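Local coordinates for protein aspartate--tRNA(Asp/Asn) ligase (Sulfolobus tokodaii, PDB 1WYD) that activates L-aspartate with ATP and, probably with relaxed specificity, transfers it to the acceptor end of tRNA(Asp) and tRNA(Asn), at residues A100-D105 / R121-R126; K135-A140 / R403-L408. All coordinates share one frame; numbering follows the deposited sequence.

Interaction 1. Residues A100-D105 / R121-R126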
loop_
_atom_site.group_PDB
_atom_site.type_symbol
_atom_site.label_atom_id
_atom_site.label_comp_id
_atom_site.label_asym_id
_atom_site.label_seq_id
_atom_site.Cartn_x
_atom_site.Cartn_y
_atom_site.Cartn_z
ATOM N N ALA B 100 12.371 6.273 -34.572
ATOM C CA ALA B 100 13.821 6.158 -34.553
ATOM C C ALA B 100 14.359 7.498 -35.019
ATOM O O ALA B 100 13.712 8.147 -35.834
ATOM C CB ALA B 100 14.253 5.060 -35.484
ATOM N N PRO B 101 15.510 7.925 -34.495
ATOM C CA PRO B 101 16.241 7.182 -33.468
ATOM C C PRO B 101 15.640 7.457 -32.105
ATOM O O PRO B 101 14.785 8.352 -31.956
ATOM C CB PRO B 101 17.625 7.826 -33.526
ATOM C CG PRO B 101 17.311 9.276 -33.819
ATOM C CD PRO B 101 16.204 9.174 -34.853
ATOM N N LEU B 102 16.122 6.721 -31.112
ATOM C CA LEU B 102 15.696 6.877 -29.723
ATOM C C LEU B 102 16.325 8.121 -29.130
ATOM O O LEU B 102 17.476 8.455 -29.448
ATOM C CB LEU B 102 16.146 5.687 -28.891
ATOM C CG LEU B 102 15.465 4.332 -29.048
ATOM C CD1 LEU B 102 15.973 3.444 -27.911
ATOM C CD2 LEU B 102 13.943 4.407 -29.022
ATOM N N PRO B 103 15.579 8.800 -28.270
ATOM C CA PRO B 103 16.121 9.932 -27.519
ATOM C C PRO B 103 16.921 9.465 -26.294
ATOM O O PRO B 103 17.689 10.240 -25.715
ATOM C CB PRO B 103 14.863 10.698 -27.086
ATOM C CG PRO B 103 13.773 9.614 -26.989
ATOM C CD PRO B 103 14.153 8.556 -27.976
ATOM N N LEU B 104 16.719 8.222 -25.885
ATOM C CA LEU B 104 17.490 7.671 -24.782
ATOM C C LEU B 104 17.842 6.233 -25.111
ATOM O O LEU B 104 16.994 5.477 -25.574
ATOM C CB LEU B 104 16.691 7.764 -23.471
ATOM C CG LEU B 104 17.444 7.549 -22.166
ATOM C CD1 LEU B 104 16.746 8.336 -21.072
ATOM C CD2 LEU B 104 17.569 6.041 -21.775
ATOM N N ASP B 105 19.089 5.859 -24.846
ATOM C CA ASP B 105 19.576 4.518 -25.149
ATOM C C ASP B 105 19.341 3.536 -24.021
ATOM O O ASP B 105 19.991 3.607 -22.972
ATOM C CB ASP B 105 21.061 4.555 -25.529
ATOM C CG ASP B 105 21.284 5.120 -26.923
ATOM O OD1 ASP B 105 20.473 4.820 -27.854
ATOM O OD2 ASP B 105 22.241 5.886 -27.191
ATOM N N ARG B 121 11.510 8.934 -19.279
ATOM C CA ARG B 121 11.654 8.166 -18.067
ATOM C C ARG B 121 11.405 6.679 -18.301
ATOM O O ARG B 121 12.114 5.832 -17.759
ATOM C CB ARG B 121 10.718 8.735 -17.007
ATOM C CG ARG B 121 10.883 8.086 -15.688
ATOM C CD ARG B 121 12.311 8.091 -15.249
ATOM N NE ARG B 121 12.362 8.224 -13.801
ATOM C CZ ARG B 121 13.467 8.130 -13.087
ATOM N NH1 ARG B 121 14.648 7.936 -13.684
ATOM N NH2 ARG B 121 13.385 8.308 -11.778
ATOM N N VAL B 122 10.404 6.377 -19.118
ATOM C CA VAL B 122 10.114 5.007 -19.524
ATOM C C VAL B 122 11.326 4.336 -20.168
ATOM O O VAL B 122 11.691 3.210 -19.823
ATOM C CB VAL B 122 8.897 4.962 -20.431
ATOM C CG1 VAL B 122 8.807 3.636 -21.195
ATOM C CG2 VAL B 122 7.649 5.165 -19.591
ATOM N N LEU B 123 11.972 5.036 -21.078
ATOM C CA LEU B 123 13.138 4.485 -21.691
ATOM C C LEU B 123 14.229 4.327 -20.646
ATOM O O LEU B 123 14.928 3.321 -20.618
ATOM C CB LEU B 123 13.597 5.356 -22.880
ATOM C CG LEU B 123 12.616 5.214 -24.042
ATOM C CD1 LEU B 123 12.861 6.286 -25.121
ATOM C CD2 LEU B 123 12.663 3.823 -24.648
ATOM N N ASP B 124 14.347 5.309 -19.772
ATOM C CA ASP B 124 15.311 5.221 -18.714
ATOM C C ASP B 124 15.004 4.072 -17.749
ATOM O O ASP B 124 15.887 3.362 -17.383
ATOM C CB ASP B 124 15.384 6.532 -17.964
ATOM C CG ASP B 124 16.483 6.537 -16.933
ATOM O OD1 ASP B 124 17.679 6.361 -17.306
ATOM O OD2 ASP B 124 16.231 6.722 -15.722
ATOM N N LEU B 125 13.745 3.906 -17.356
ATOM C CA LEU B 125 13.316 2.855 -16.428
ATOM C C LEU B 125 13.537 1.468 -17.005
ATOM O O LEU B 125 13.775 0.511 -16.242
ATOM C CB LEU B 125 11.832 2.980 -16.135
ATOM C CG LEU B 125 11.356 3.621 -14.832
ATOM C CD1 LEU B 125 12.458 4.293 -14.012
ATOM C CD2 LEU B 125 10.160 4.556 -15.144
ATOM N N ARG B 126 13.456 1.367 -18.341
ATOM C CA ARG B 126 13.674 0.075 -18.996
ATOM C C ARG B 126 15.106 -0.463 -18.857
ATOM O O ARG B 126 15.360 -1.605 -19.166
ATOM C CB ARG B 126 13.285 0.110 -20.467
ATOM C CG ARG B 126 11.815 0.098 -20.703
ATOM C CD ARG B 126 11.451 0.138 -22.186
ATOM N NE ARG B 126 9.994 0.260 -22.369
ATOM C CZ ARG B 126 9.406 0.684 -23.509
ATOM N NH1 ARG B 126 10.116 1.023 -24.601
ATOM N NH2 ARG B 126 8.100 0.759 -23.559
#
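L104 and L123 meet root to root, with L104 CB 4.0 Å from L123 CB, and from that point their side chains part company. L104 turns its CG anti to the backbone N (chi1 -166°) and sends its methyl fork over the helix backbone. There CD2 reaches the carbonyl carbon C of L123 at 3.9 Å, while CD1 lies 3.8 Å from D124 CB. L123 carries its own branch the other way, CG beside the backbone N (chi1 -71°), and presents CD1 to the proline ring of P103. The P103 ring and the L123 side chain cross at about a right angle, and the methyl touches the ring evenly, L123 CD1 being 3.9 Å from both CG and CD of P103. L102 adds a looser methyl contact, CD2 at 4.5 Å from L123 CD1.

No hydrogen bond spans the segments; D124 offers the methyls its CB and its backbone, while its carboxylate is engaged by arginines. R127 forms a salt bridge to OD1, and R121 NH1 approaches OD2 at 2.9 Å in a salt bridge whose hydrogen bond is bent and weak. Cutting L104 back to an alanine removes the fork that rests on L123 and D124, and is likely to open a gap between the loop and this turn of helix.

The example illustrates how a linker without regular structure can be held by a few leucines. Segment 100-105 follows strand 91-94 of the OB-fold domain, runs toward helix 114-118, and packs on helix 121-125 of the synthetase core. The second subunit flanks the site: its Y389 packs on L102 and P103, and its G197 O accepts a hydrogen bond from R126, which also bridges to E66 of its own chain, in the loop before strand 68-77.

Interaction 2. Residues K135-A140 / R403-L408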
loop_
_atom_site.group_PDB
_atom_site.type_symbol
_atom_site.label_atom_id
_atom_site.label_comp_id
_atom_site.label_asym_id
_atom_site.label_seq_id
_atom_site.Cartn_x
_atom_site.Cartn_y
_atom_site.Cartn_z
ATOM N N LYS B 135 12.202 -4.029 -9.223
ATOM C CA LYS B 135 12.028 -5.386 -8.696
ATOM C C LYS B 135 12.350 -5.535 -7.212
ATOM O O LYS B 135 11.600 -6.171 -6.483
ATOM C CB LYS B 135 12.780 -6.394 -9.554
ATOM C CG LYS B 135 12.035 -6.677 -10.841
ATOM C CD LYS B 135 12.704 -7.732 -11.742
ATOM C CE LYS B 135 13.820 -7.157 -12.556
ATOM N NZ LYS B 135 14.269 -8.123 -13.639
ATOM N N ILE B 136 13.425 -4.901 -6.755
ATOM C CA ILE B 136 13.879 -5.039 -5.366
ATOM C C ILE B 136 12.921 -4.367 -4.400
ATOM O O ILE B 136 12.692 -4.880 -3.285
ATOM C CB ILE B 136 15.317 -4.472 -5.200
ATOM C CG1 ILE B 136 16.339 -5.479 -5.730
ATOM C CG2 ILE B 136 15.654 -4.101 -3.747
ATOM C CD1 ILE B 136 17.763 -4.917 -5.793
ATOM N N GLN B 137 12.416 -3.190 -4.798
ATOM C CA GLN B 137 11.443 -2.482 -4.014
ATOM C C GLN B 137 10.236 -3.369 -3.733
ATOM O O GLN B 137 9.727 -3.367 -2.630
ATOM C CB GLN B 137 10.984 -1.191 -4.746
ATOM C CG GLN B 137 10.222 -0.249 -3.835
ATOM C CD GLN B 137 9.852 1.115 -4.462
ATOM O OE1 GLN B 137 8.858 1.235 -5.168
ATOM N NE2 GLN B 137 10.617 2.130 -4.140
ATOM N N SER B 138 9.794 -4.140 -4.724
ATOM C CA SER B 138 8.570 -4.910 -4.607
ATOM C C SER B 138 8.763 -6.068 -3.635
ATOM O O SER B 138 7.870 -6.404 -2.823
ATOM C CB SER B 138 8.141 -5.453 -5.980
ATOM O OG SER B 138 6.986 -6.289 -5.855
ATOM N N LEU B 139 9.958 -6.643 -3.709
ATOM C CA LEU B 139 10.380 -7.726 -2.846
ATOM C C LEU B 139 10.589 -7.154 -1.474
ATOM O O LEU B 139 10.422 -7.855 -0.475
ATOM C CB LEU B 139 11.716 -8.255 -3.372
ATOM C CG LEU B 139 11.957 -9.640 -3.974
ATOM C CD1 LEU B 139 10.726 -10.330 -4.614
ATOM C CD2 LEU B 139 13.208 -9.598 -4.933
ATOM N N ALA B 140 10.988 -5.880 -1.391
ATOM C CA ALA B 140 11.240 -5.333 -0.077
ATOM C C ALA B 140 9.922 -5.130 0.677
ATOM O O ALA B 140 9.870 -5.214 1.900
ATOM C CB ALA B 140 12.000 -4.058 -0.181
ATOM N N ARG B 403 14.575 5.712 1.057
ATOM C CA ARG B 403 15.790 5.749 1.824
ATOM C C ARG B 403 16.247 4.309 2.101
ATOM O O ARG B 403 17.423 4.007 1.953
ATOM C CB ARG B 403 15.584 6.497 3.130
ATOM C CG ARG B 403 16.087 7.878 3.101
ATOM C CD ARG B 403 15.168 8.778 3.829
ATOM N NE ARG B 403 15.488 10.187 3.641
ATOM C CZ ARG B 403 16.220 10.873 4.501
ATOM N NH1 ARG B 403 16.730 10.263 5.581
ATOM N NH2 ARG B 403 16.466 12.150 4.286
ATOM N N LEU B 404 15.312 3.423 2.463
ATOM C CA LEU B 404 15.617 1.994 2.692
ATOM C C LEU B 404 16.160 1.421 1.410
ATOM O O LEU B 404 17.008 0.553 1.426
ATOM C CB LEU B 404 14.374 1.201 3.115
ATOM C CG LEU B 404 14.377 -0.331 2.975
ATOM C CD1 LEU B 404 15.394 -1.050 3.981
ATOM C CD2 LEU B 404 12.952 -0.888 3.114
ATOM N N MET B 405 15.714 1.953 0.277
ATOM C CA MET B 405 16.229 1.420 -0.971
ATOM C C MET B 405 17.749 1.650 -1.207
ATOM O O MET B 405 18.395 0.819 -1.855
ATOM C CB MET B 405 15.380 1.881 -2.127
ATOM C CG MET B 405 14.036 1.175 -2.157
ATOM S SD MET B 405 14.166 -0.557 -2.728
ATOM C CE MET B 405 14.925 -0.456 -4.292
ATOM N N VAL B 406 18.295 2.748 -0.657
ATOM C CA VAL B 406 19.731 3.028 -0.708
ATOM C C VAL B 406 20.522 1.899 -0.051
ATOM O O VAL B 406 21.546 1.435 -0.583
ATOM C CB VAL B 406 20.080 4.317 0.029
ATOM C CG1 VAL B 406 21.590 4.510 0.102
ATOM C CG2 VAL B 406 19.408 5.526 -0.649
ATOM N N MET B 407 20.042 1.451 1.105
ATOM C CA MET B 407 20.644 0.332 1.811
ATOM C C MET B 407 20.489 -0.983 1.012
ATOM O O MET B 407 21.288 -1.915 1.146
ATOM C CB MET B 407 20.028 0.259 3.237
ATOM C CG MET B 407 20.397 -0.965 4.034
ATOM S SD MET B 407 19.381 -1.138 5.517
ATOM C CE MET B 407 20.625 -1.979 6.497
ATOM N N LEU B 408 19.477 -1.070 0.169
ATOM C CA LEU B 408 19.265 -2.303 -0.584
ATOM C C LEU B 408 19.787 -2.326 -2.017
ATOM O O LEU B 408 19.685 -3.365 -2.684
ATOM C CB LEU B 408 17.792 -2.722 -0.578
ATOM C CG LEU B 408 17.090 -2.858 0.766
ATOM C CD1 LEU B 408 15.638 -3.060 0.457
ATOM C CD2 LEU B 408 17.648 -4.099 1.527
#
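A140 N donates to I136 O at 2.7 Å, a helical bond between two residues one turn apart that both face helix 401-409. Across the segments themselves no hydrogen bond forms, and the packing is led by the thioether of M405, with I136, L408 and A140 beside it. M405 starts with CG beside the backbone N and then bends at both later torsions (chi2 -74°, chi3 -56°), a curl that lays sulfur and methyl against the surface of helix 128-150. SD rests 3.6 Å from Q137 CA, while CE touches I136 CG2 at 3.8 Å. Q137, extended beyond CG, crosses M405 at about a right angle and runs past it, bringing NE2 to 4.1 Å from M405 CG. On the other flank L408 pairs with I136 through its base, CB to CG2 at 4.1 Å, and sets its CD1 3.8 Å from A140 CB, where the small residue admits the methyl.

The short helix segments cross steeply, at 109° with axes 10.6 Å apart. Sequence and topology are consistent with helix 128-150 being the long helix of class II motif 1 and helix 401-409 the shorter helix of motif 3, whose R403, predicted to bind ATP, donates a hydrogen bond from NH1 to E352 O. Helix 235-256 closes the packing by placing I253 on I136 and I249 and V250 on L408.

From the N terminus the chain builds the OB-fold domain, leaves strand 91-94, and closes a short loop at interaction 1, with 15 residues, including helix 114-118, between its segments. Helix 128-150 follows helix 121-125 directly and opens interaction 2, which closes only after 262 further residues have laid down most of the catalytic domain. The two contacts are therefore in series, neither nested nor crossed. Their centres lie about 23 Å apart, with nearest atoms about 9 Å apart and no touch. Interaction 1 joins the interdomain linker to the edge of the core; interaction 2 ties its early and late helices together. Both also touch the second subunit.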